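Local atomic coordinates of coelenterazine-binding protein with bound coelenterazine (Renilla muelleri, PDB entry 2HPS), a protein that binds coelenterazine and, as a calcium-dependent luciferin carrier, makes it available for reaction with luciferase and oxygen only when calcium is bound. Residues C143-T146 with N150-G153; D158-T163 with N178-D183; D109-D112 with Y118-L121. One frame throughout, in Å; residues are numbered along the deposited sequence.

Contact 1 (C143-T146 with N150-G153); sequences CFNT and NKNG. With CTZ (c2-hydroxy-coelenterazine), chain B.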
loop_
_atom_site.group_PDB
_atom_site.type_symbol
_atom_site.label_atom_id
_atom_site.label_comp_id
_atom_site.label_asym_id
_atom_site.label_seq_id
_atom_site.Cartn_x
_atom_site.Cartn_y
_atom_site.Cartn_z
ATOM N N CYS A 143 -7.376 11.776 0.859
ATOM C CA CYS A 143 -6.438 10.830 1.439
ATOM C C CYS A 143 -5.307 11.566 2.201
ATOM O O CYS A 143 -5.019 11.254 3.385
ATOM C CB CYS A 143 -5.883 9.910 0.338
ATOM S SG CYS A 143 -4.807 8.573 0.943
ATOM N N PHE A 144 -4.696 12.543 1.535
ATOM C CA PHE A 144 -3.658 13.375 2.156
ATOM C C PHE A 144 -4.179 14.010 3.439
ATOM O O PHE A 144 -3.519 13.953 4.486
ATOM C CB PHE A 144 -3.215 14.504 1.219
ATOM C CG PHE A 144 -2.214 15.446 1.854
ATOM C CD1 PHE A 144 -0.848 15.149 1.847
ATOM C CD2 PHE A 144 -2.647 16.604 2.519
ATOM C CE1 PHE A 144 0.086 15.998 2.468
ATOM C CE2 PHE A 144 -1.721 17.464 3.145
ATOM C CZ PHE A 144 -0.358 17.164 3.111
ATOM N N ASN A 145 -5.348 14.652 3.338
ATOM C CA ASN A 145 -5.900 15.380 4.484
ATOM C C ASN A 145 -6.080 14.499 5.724
ATOM O O ASN A 145 -5.777 14.906 6.841
ATOM C CB ASN A 145 -7.222 16.038 4.086
ATOM C CG ASN A 145 -7.759 16.966 5.170
ATOM O OD1 ASN A 145 -7.058 17.895 5.600
ATOM N ND2 ASN A 145 -8.998 16.716 5.616
ATOM N N THR A 146 -6.558 13.274 5.523
ATOM C CA THR A 146 -6.722 12.337 6.616
ATOM C C THR A 146 -5.368 11.850 7.179
ATOM O O THR A 146 -5.176 11.788 8.399
ATOM C CB THR A 146 -7.632 11.141 6.207
ATOM O OG1 THR A 146 -8.933 11.622 5.782
ATOM C CG2 THR A 146 -7.785 10.165 7.386
ATOM N N ASN A 150 -1.920 15.245 12.110
ATOM C CA ASN A 150 -1.567 16.427 12.896
ATOM C C ASN A 150 -1.920 17.742 12.217
ATOM O O ASN A 150 -1.717 18.814 12.802
ATOM C CB ASN A 150 -0.099 16.380 13.320
ATOM C CG ASN A 150 0.139 15.332 14.385
ATOM O OD1 ASN A 150 -0.680 15.164 15.297
ATOM N ND2 ASN A 150 1.229 14.598 14.260
ATOM N N LYS A 151 -2.467 17.657 11.003
ATOM C CA LYS A 151 -2.955 18.828 10.249
ATOM C C LYS A 151 -1.916 19.954 10.115
ATOM O O LYS A 151 -2.187 21.124 10.436
ATOM C CB LYS A 151 -4.302 19.336 10.805
ATOM C CG LYS A 151 -5.464 18.346 10.638
ATOM C CD LYS A 151 -5.826 18.166 9.156
ATOM C CE LYS A 151 -7.024 17.235 9.015
ATOM N NZ LYS A 151 -6.656 15.809 9.356
ATOM N N ASN A 152 -0.731 19.569 9.636
ATOM C CA ASN A 152 0.394 20.481 9.402
ATOM C C ASN A 152 0.579 20.826 7.936
ATOM O O ASN A 152 1.497 21.574 7.580
ATOM C CB ASN A 152 1.697 19.873 9.934
ATOM C CG ASN A 152 1.720 19.796 11.450
ATOM O OD1 ASN A 152 1.326 20.743 12.140
ATOM N ND2 ASN A 152 2.185 18.676 11.972
ATOM N N GLY A 153 -0.271 20.268 7.081
ATOM C CA GLY A 153 -0.121 20.483 5.647
ATOM C C GLY A 153 1.045 19.701 5.089
ATOM O O GLY A 153 1.448 19.917 3.958
HETATM N N1 CTZ B . -1.076 2.239 -3.040
HETATM C C2 CTZ B . -1.184 1.738 -4.300
HETATM C C3 CTZ B . -2.497 2.223 -4.732
HETATM N N4 CTZ B . -3.075 2.955 -3.783
HETATM C C5 CTZ B . -4.267 3.585 -3.741
HETATM C C6 CTZ B . -4.623 4.266 -2.574
HETATM N N7 CTZ B . -3.793 4.308 -1.510
HETATM C C8 CTZ B . -2.588 3.697 -1.525
HETATM C C9 CTZ B . -2.212 2.952 -2.749
HETATM C C10 CTZ B . -0.172 0.881 -5.023
HETATM C C11 CTZ B . -0.052 -0.400 -4.237
HETATM C C12 CTZ B . 1.136 -0.686 -3.567
HETATM C C13 CTZ B . 1.276 -1.851 -2.822
HETATM C C14 CTZ B . 0.196 -2.738 -2.761
HETATM C C15 CTZ B . -1.008 -2.454 -3.424
HETATM C C16 CTZ B . -1.135 -1.278 -4.166
HETATM O O17 CTZ B . 0.327 -3.874 -2.032
HETATM O O18 CTZ B . -3.057 1.986 -5.872
HETATM C C19 CTZ B . -5.915 4.988 -2.526
HETATM C C20 CTZ B . -7.055 4.495 -3.166
HETATM C C21 CTZ B . -8.250 5.208 -3.110
HETATM C C22 CTZ B . -8.309 6.430 -2.425
HETATM C C23 CTZ B . -7.181 6.938 -1.797
HETATM C C24 CTZ B . -5.980 6.220 -1.850
HETATM O O25 CTZ B . -9.490 7.105 -2.394
HETATM C C26 CTZ B . -1.638 3.699 -0.342
HETATM C C27 CTZ B . -0.802 4.952 -0.388
HETATM C C28 CTZ B . 0.573 4.900 -0.608
HETATM C C29 CTZ B . 1.306 6.087 -0.637
HETATM C C30 CTZ B . 0.653 7.317 -0.462
HETATM C C31 CTZ B . -0.721 7.366 -0.228
HETATM C C32 CTZ B . -1.450 6.175 -0.184
#

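Contact 2 (D158-T163 with N178-D183); sequences DEFLVT and NAFYGD. With CTZ (c2-hydroxy-coelenterazine), chain B.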
loop_
_atom_site.group_PDB
_atom_site.type_symbol
_atom_site.label_atom_id
_atom_site.label_comp_id
_atom_site.label_asym_id
_atom_site.label_seq_id
_atom_site.Cartn_x
_atom_site.Cartn_y
_atom_site.Cartn_z
ATOM N N ASP A 158 7.497 9.442 10.173
ATOM C CA ASP A 158 6.933 8.750 11.334
ATOM C C ASP A 158 5.401 8.728 11.295
ATOM O O ASP A 158 4.774 7.720 11.651
ATOM C CB ASP A 158 7.393 9.419 12.636
ATOM C CG ASP A 158 8.840 9.128 12.967
ATOM O OD1 ASP A 158 9.392 8.122 12.461
ATOM O OD2 ASP A 158 9.437 9.916 13.746
ATOM N N GLU A 159 4.795 9.835 10.866
ATOM C CA GLU A 159 3.328 9.891 10.786
ATOM C C GLU A 159 2.819 8.901 9.723
ATOM O O GLU A 159 1.831 8.178 9.937
ATOM C CB GLU A 159 2.859 11.310 10.455
ATOM C CG GLU A 159 2.983 12.286 11.627
ATOM C CD GLU A 159 3.008 13.755 11.201
ATOM O OE1 GLU A 159 2.890 14.055 9.994
ATOM O OE2 GLU A 159 3.148 14.621 12.100
ATOM N N PHE A 160 3.504 8.859 8.592
ATOM C CA PHE A 160 3.155 7.925 7.518
ATOM C C PHE A 160 3.247 6.488 8.034
ATOM O O PHE A 160 2.337 5.673 7.818
ATOM C CB PHE A 160 4.066 8.147 6.318
ATOM C CG PHE A 160 3.685 7.346 5.092
ATOM C CD1 PHE A 160 2.617 7.742 4.296
ATOM C CD2 PHE A 160 4.429 6.207 4.726
ATOM C CE1 PHE A 160 2.273 7.009 3.133
ATOM C CE2 PHE A 160 4.087 5.468 3.569
ATOM C CZ PHE A 160 3.012 5.883 2.782
ATOM N N LEU A 161 4.322 6.185 8.758
ATOM C CA LEU A 161 4.510 4.843 9.330
ATOM C C LEU A 161 3.406 4.433 10.332
ATOM O O LEU A 161 3.052 3.255 10.435
ATOM C CB LEU A 161 5.918 4.720 9.944
ATOM C CG LEU A 161 6.554 3.347 10.163
ATOM C CD1 LEU A 161 6.522 2.463 8.900
ATOM C CD2 LEU A 161 7.988 3.554 10.659
ATOM N N VAL A 162 2.857 5.399 11.073
ATOM C CA VAL A 162 1.730 5.113 11.961
ATOM C C VAL A 162 0.546 4.538 11.149
ATOM O O VAL A 162 -0.040 3.495 11.509
ATOM C CB VAL A 162 1.323 6.373 12.755
ATOM C CG1 VAL A 162 -0.080 6.186 13.405
ATOM C CG2 VAL A 162 2.429 6.692 13.801
ATOM N N THR A 163 0.236 5.214 10.049
ATOM C CA THR A 163 -0.855 4.793 9.154
ATOM C C THR A 163 -0.563 3.420 8.538
ATOM O O THR A 163 -1.429 2.537 8.537
ATOM C CB THR A 163 -1.112 5.849 8.062
ATOM O OG1 THR A 163 -1.671 7.011 8.693
ATOM C CG2 THR A 163 -2.132 5.330 7.021
ATOM N N ASN A 178 -9.096 3.219 7.538
ATOM C CA ASN A 178 -10.237 3.395 6.638
ATOM C C ASN A 178 -9.975 4.326 5.451
ATOM O O ASN A 178 -10.775 4.361 4.512
ATOM C CB ASN A 178 -11.458 3.912 7.415
ATOM C CG ASN A 178 -12.161 2.819 8.243
ATOM O OD1 ASN A 178 -11.856 1.609 8.144
ATOM N ND2 ASN A 178 -13.140 3.254 9.064
ATOM N N ALA A 179 -8.865 5.071 5.497
ATOM C CA ALA A 179 -8.585 6.084 4.472
ATOM C C ALA A 179 -7.387 5.767 3.572
ATOM O O ALA A 179 -7.338 6.235 2.425
ATOM C CB ALA A 179 -8.384 7.441 5.114
ATOM N N PHE A 180 -6.434 4.997 4.099
ATOM C CA PHE A 180 -5.127 4.778 3.441
ATOM C C PHE A 180 -5.242 4.291 1.995
ATOM O O PHE A 180 -4.510 4.784 1.112
ATOM C CB PHE A 180 -4.282 3.805 4.275
ATOM C CG PHE A 180 -2.816 3.695 3.856
ATOM C CD1 PHE A 180 -2.107 4.798 3.390
ATOM C CD2 PHE A 180 -2.131 2.477 4.009
ATOM C CE1 PHE A 180 -0.757 4.673 3.025
ATOM C CE2 PHE A 180 -0.787 2.354 3.658
ATOM C CZ PHE A 180 -0.095 3.454 3.166
ATOM N N TYR A 181 -6.134 3.314 1.784
ATOM C CA TYR A 181 -6.433 2.770 0.464
ATOM C C TYR A 181 -7.832 3.164 -0.026
ATOM O O TYR A 181 -8.459 2.450 -0.840
ATOM C CB TYR A 181 -6.253 1.246 0.492
ATOM C CG TYR A 181 -4.821 0.832 0.261
ATOM C CD1 TYR A 181 -4.361 0.538 -1.025
ATOM C CD2 TYR A 181 -3.915 0.752 1.328
ATOM C CE1 TYR A 181 -3.048 0.162 -1.242
ATOM C CE2 TYR A 181 -2.582 0.370 1.113
ATOM C CZ TYR A 181 -2.170 0.078 -0.180
ATOM O OH TYR A 181 -0.863 -0.295 -0.409
ATOM N N GLY A 182 -8.309 4.311 0.454
ATOM C CA GLY A 182 -9.663 4.806 0.122
ATOM C C GLY A 182 -10.786 4.019 0.783
ATOM O O GLY A 182 -10.550 3.198 1.675
ATOM N N ASP A 183 -12.015 4.276 0.340
ATOM C CA ASP A 183 -13.179 3.674 0.984
ATOM C C ASP A 183 -13.087 2.164 0.831
ATOM O O ASP A 183 -12.871 1.650 -0.272
ATOM C CB ASP A 183 -14.483 4.185 0.361
ATOM C CG ASP A 183 -14.729 5.665 0.613
ATOM O OD1 ASP A 183 -14.157 6.254 1.575
ATOM O OD2 ASP A 183 -15.537 6.235 -0.152
HETATM N N1 CTZ B . -1.076 2.239 -3.040
HETATM C C2 CTZ B . -1.184 1.738 -4.300
HETATM C C3 CTZ B . -2.497 2.223 -4.732
HETATM N N4 CTZ B . -3.075 2.955 -3.783
HETATM C C5 CTZ B . -4.267 3.585 -3.741
HETATM C C6 CTZ B . -4.623 4.266 -2.574
HETATM N N7 CTZ B . -3.793 4.308 -1.510
HETATM C C8 CTZ B . -2.588 3.697 -1.525
HETATM C C9 CTZ B . -2.212 2.952 -2.749
HETATM C C10 CTZ B . -0.172 0.881 -5.023
HETATM C C11 CTZ B . -0.052 -0.400 -4.237
HETATM C C12 CTZ B . 1.136 -0.686 -3.567
HETATM C C13 CTZ B . 1.276 -1.851 -2.822
HETATM C C14 CTZ B . 0.196 -2.738 -2.761
HETATM C C15 CTZ B . -1.008 -2.454 -3.424
HETATM C C16 CTZ B . -1.135 -1.278 -4.166
HETATM O O17 CTZ B . 0.327 -3.874 -2.032
HETATM O O18 CTZ B . -3.057 1.986 -5.872
HETATM C C19 CTZ B . -5.915 4.988 -2.526
HETATM C C20 CTZ B . -7.055 4.495 -3.166
HETATM C C21 CTZ B . -8.250 5.208 -3.110
HETATM C C22 CTZ B . -8.309 6.430 -2.425
HETATM C C23 CTZ B . -7.181 6.938 -1.797
HETATM C C24 CTZ B . -5.980 6.220 -1.850
HETATM O O25 CTZ B . -9.490 7.105 -2.394
HETATM C C26 CTZ B . -1.638 3.699 -0.342
HETATM C C27 CTZ B . -0.802 4.952 -0.388
HETATM C C28 CTZ B . 0.573 4.900 -0.608
HETATM C C29 CTZ B . 1.306 6.087 -0.637
HETATM C C30 CTZ B . 0.653 7.317 -0.462
HETATM C C31 CTZ B . -0.721 7.366 -0.228
HETATM C C32 CTZ B . -1.450 6.175 -0.184
#

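Contact 3 (D109-D112 with Y118-L121); sequences DCID and YVSL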
loop_
_atom_site.group_PDB
_atom_site.type_symbol
_atom_site.label_atom_id
_atom_site.label_comp_id
_atom_site.label_asym_id
_atom_site.label_seq_id
_atom_site.Cartn_x
_atom_site.Cartn_y
_atom_site.Cartn_z
ATOM N N ASP A 109 9.916 7.219 0.516
ATOM C CA ASP A 109 11.113 7.851 -0.062
ATOM C C ASP A 109 10.837 8.403 -1.463
ATOM O O ASP A 109 11.336 9.468 -1.824
ATOM C CB ASP A 109 12.263 6.863 -0.143
ATOM C CG ASP A 109 12.943 6.643 1.202
ATOM O OD1 ASP A 109 12.582 7.345 2.171
ATOM O OD2 ASP A 109 13.848 5.789 1.267
ATOM N N CYS A 110 10.057 7.656 -2.256
ATOM C CA CYS A 110 9.713 8.093 -3.618
ATOM C C CYS A 110 8.847 9.358 -3.617
ATOM O O CYS A 110 8.991 10.221 -4.496
ATOM C CB CYS A 110 9.046 6.951 -4.387
ATOM S SG CYS A 110 10.162 5.581 -4.738
ATOM N N ILE A 111 7.972 9.498 -2.620
ATOM C CA ILE A 111 7.165 10.725 -2.507
ATOM C C ILE A 111 8.030 11.915 -2.067
ATOM O O ILE A 111 7.843 13.057 -2.530
ATOM C CB ILE A 111 6.016 10.562 -1.477
ATOM C CG1 ILE A 111 5.192 9.295 -1.757
ATOM C CG2 ILE A 111 5.102 11.792 -1.487
ATOM C CD1 ILE A 111 4.167 8.971 -0.652
ATOM N N ASP A 112 8.948 11.620 -1.148
ATOM C CA ASP A 112 9.759 12.602 -0.411
ATOM C C ASP A 112 10.888 13.118 -1.297
ATOM O O ASP A 112 12.009 12.633 -1.214
ATOM C CB ASP A 112 10.314 11.912 0.842
ATOM C CG ASP A 112 11.123 12.838 1.751
ATOM O OD1 ASP A 112 11.179 14.067 1.511
ATOM O OD2 ASP A 112 11.691 12.288 2.710
ATOM N N TYR A 118 9.640 14.666 5.160
ATOM C CA TYR A 118 8.319 15.315 5.036
ATOM C C TYR A 118 7.815 15.259 3.606
ATOM O O TYR A 118 8.596 15.348 2.667
ATOM C CB TYR A 118 8.364 16.788 5.454
ATOM C CG TYR A 118 8.737 16.976 6.890
ATOM C CD1 TYR A 118 7.782 16.877 7.905
ATOM C CD2 TYR A 118 10.065 17.224 7.242
ATOM C CE1 TYR A 118 8.154 17.035 9.251
ATOM C CE2 TYR A 118 10.441 17.382 8.564
ATOM C CZ TYR A 118 9.487 17.277 9.560
ATOM O OH TYR A 118 9.897 17.442 10.868
ATOM N N VAL A 119 6.502 15.130 3.451
ATOM C CA VAL A 119 5.884 15.194 2.121
ATOM C C VAL A 119 4.709 16.176 2.123
ATOM O O VAL A 119 3.885 16.167 3.031
ATOM C CB VAL A 119 5.448 13.776 1.582
ATOM C CG1 VAL A 119 6.645 12.823 1.490
ATOM C CG2 VAL A 119 4.346 13.144 2.429
ATOM N N SER A 120 4.652 17.037 1.112
ATOM C CA SER A 120 3.573 18.010 0.979
ATOM C C SER A 120 2.427 17.421 0.161
ATOM O O SER A 120 2.566 16.351 -0.458
ATOM C CB SER A 120 4.090 19.237 0.226
ATOM O OG SER A 120 4.404 18.868 -1.122
ATOM N N LEU A 121 1.316 18.161 0.112
ATOM C CA LEU A 121 0.201 17.747 -0.729
ATOM C C LEU A 121 0.593 17.585 -2.210
ATOM O O LEU A 121 0.296 16.537 -2.791
ATOM C CB LEU A 121 -1.024 18.657 -0.550
ATOM C CG LEU A 121 -2.202 18.406 -1.497
ATOM C CD1 LEU A 121 -2.798 17.008 -1.330
ATOM C CD2 LEU A 121 -3.269 19.494 -1.241
#

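Contact 1 (C143-T146 with N150-G153)
K151 reaches back from the loop to the last turns of helix 137-147 and hydrogen-bonds through NZ to the backbone O of N145, at 2.8 Å. The C=O...N angle is 147°. The donor stands 31° out of the carbonyl plane, so the ammonium approaches obliquely. Bends at chi2 and chi4 fold the lysine chain and turn NZ onto that carbonyl, while K151 CE passes 3.5 Å from N145 OD1, the two side chains crossing at about a right angle. NZ also bonds D148 O, so one ammonium group bridges two carbonyls at the C-terminal end of the helix, where its charge would be expected to be favourable. Beside this polar grip, F144 presents its ring edge to the loop: F144 CZ lies 3.4 Å from G153 O, close to the ring plane. G153 has a positive phi, which favours glycine, and its N bonds D148 OD2. The loop belongs to EF-hand 4, whose N150 and N152 are probable calcium ligands, although no metal is bound here. The F144 ring also meets F124 edge-to-face and touches L121, both of helix 121-131, which joins that helix to helix 137-147; the 150-153 loop then leads into strand 154-156.

Contact 2 (D158-T163 with N178-D183)
T163 and F180 mark the closest backbone approach, their CA atoms 7.1 Å apart, where helix 157-169 meets the end of the weakly bonded helix 175-180; side chains therefore make the contact. F180 is central to it. Its CG is anti to the backbone N (chi1 -169°), which places the ring between T163 and the bound c2-hydroxy-coelenterazine. T163 CG2 sits over one face in a CH-pi contact, 4.0 Å from the F180 ring centroid and 28° off the normal. Over the opposite face of F180 lies C26 of the ligand, 3.6 Å above the plane and offset toward the rim. The edge of F180 is directed at the face of F160 in an offset edge-to-face pair, with centroids 5.7 Å apart and planes at 78°. F160 in turn brings CZ to 3.8 Å from ligand C29, which lies at its ring edge. Beyond F180, Y181 and G182 continue along the ligand: Y181 lays a face against the fused ring system, with Y181 CE1 3.3 Å from C9, and G182 CA comes within 3.3 Å of C22. A CB on G182 would clash with ligand C21, so a glycine fits the tight approach. L147 of helix 137-147 touches both T163 and F180, and Y181 stacks on F167. The close polar approach to the ligand from these segments is the backbone F180 O, 2.8 Å from N7; Y36, R19 and R22 hydrogen-bond the ligand elsewhere. F160, a pocket residue, directly follows E159, a probable calcium ligand, on one helix. Between the two segments the chemistry is apolar and aromatic: they meet through rings and a methyl, with no polar pair between them.

Contact 3 (D109-D112 with Y118-L121)
I111, at the end of helix 102-111 in EF-hand 3, and D112, just past it, pack on V119, in the short strand within the calcium-binding loop; D112 and Y118 are probable ligands of that calcium site, which holds no metal here. The D112-V119 pair has the nearest CA atoms, 5.3 Å apart. Followed outward, D112 begins with CB, 3.8 Å from V119 CG1. An anti arrangement of CG and the backbone N (chi1 -177°) turns the D112 carboxylate toward the loop, D112 CG lying 3.7 Å from Y118 O. D112 OD1 is 3.1 Å from the same Y118 O, but both are acceptors and no bond joins them; OD1 instead accepts from D116 N. OD2 accepts from G117 N, so both oxygens are held by loop amides. Replacing D112 with an alanine would probably leave the D116 and G117 amides without their acceptor and let the loop between the segments become more mobile. Next to it, I111 touches the bound c2-hydroxy-coelenterazine as well as E123 and F127 of helix 121-131. V119 also pairs by backbone hydrogen bonds with I155 of strand 154-156, joining the two EF-hands. The tightest apolar approach is I111 CG2 to V119 CG1, at 3.5 Å.

In the fold
Contact 3 lies at the loop of EF-hand 3; helices 137-147 and 157-169 of contacts 1 and 2 flank the same EF-hand 4 loop. Contacts 1 and 3 meet where F144 CE1 packs 3.4 Å from L121 N. Contact 1 is a surface contact, its polar part a lysine on a helix-end carbonyl; contact 3 is buried and joins an apolar pair to a carboxylate gripped by loop amides. Contact 2 is buried too, its centre nearest the middle of the chain, about 9 Å away; there rings and a methyl replace polar groups. All three include a residue touching c2-hydroxy-coelenterazine: C143, I111, and F160 with F180 to G182. N150 ND2 to E159 OE2, 2.9 Å, a probable hydrogen bond, bridges contacts 1 and 2.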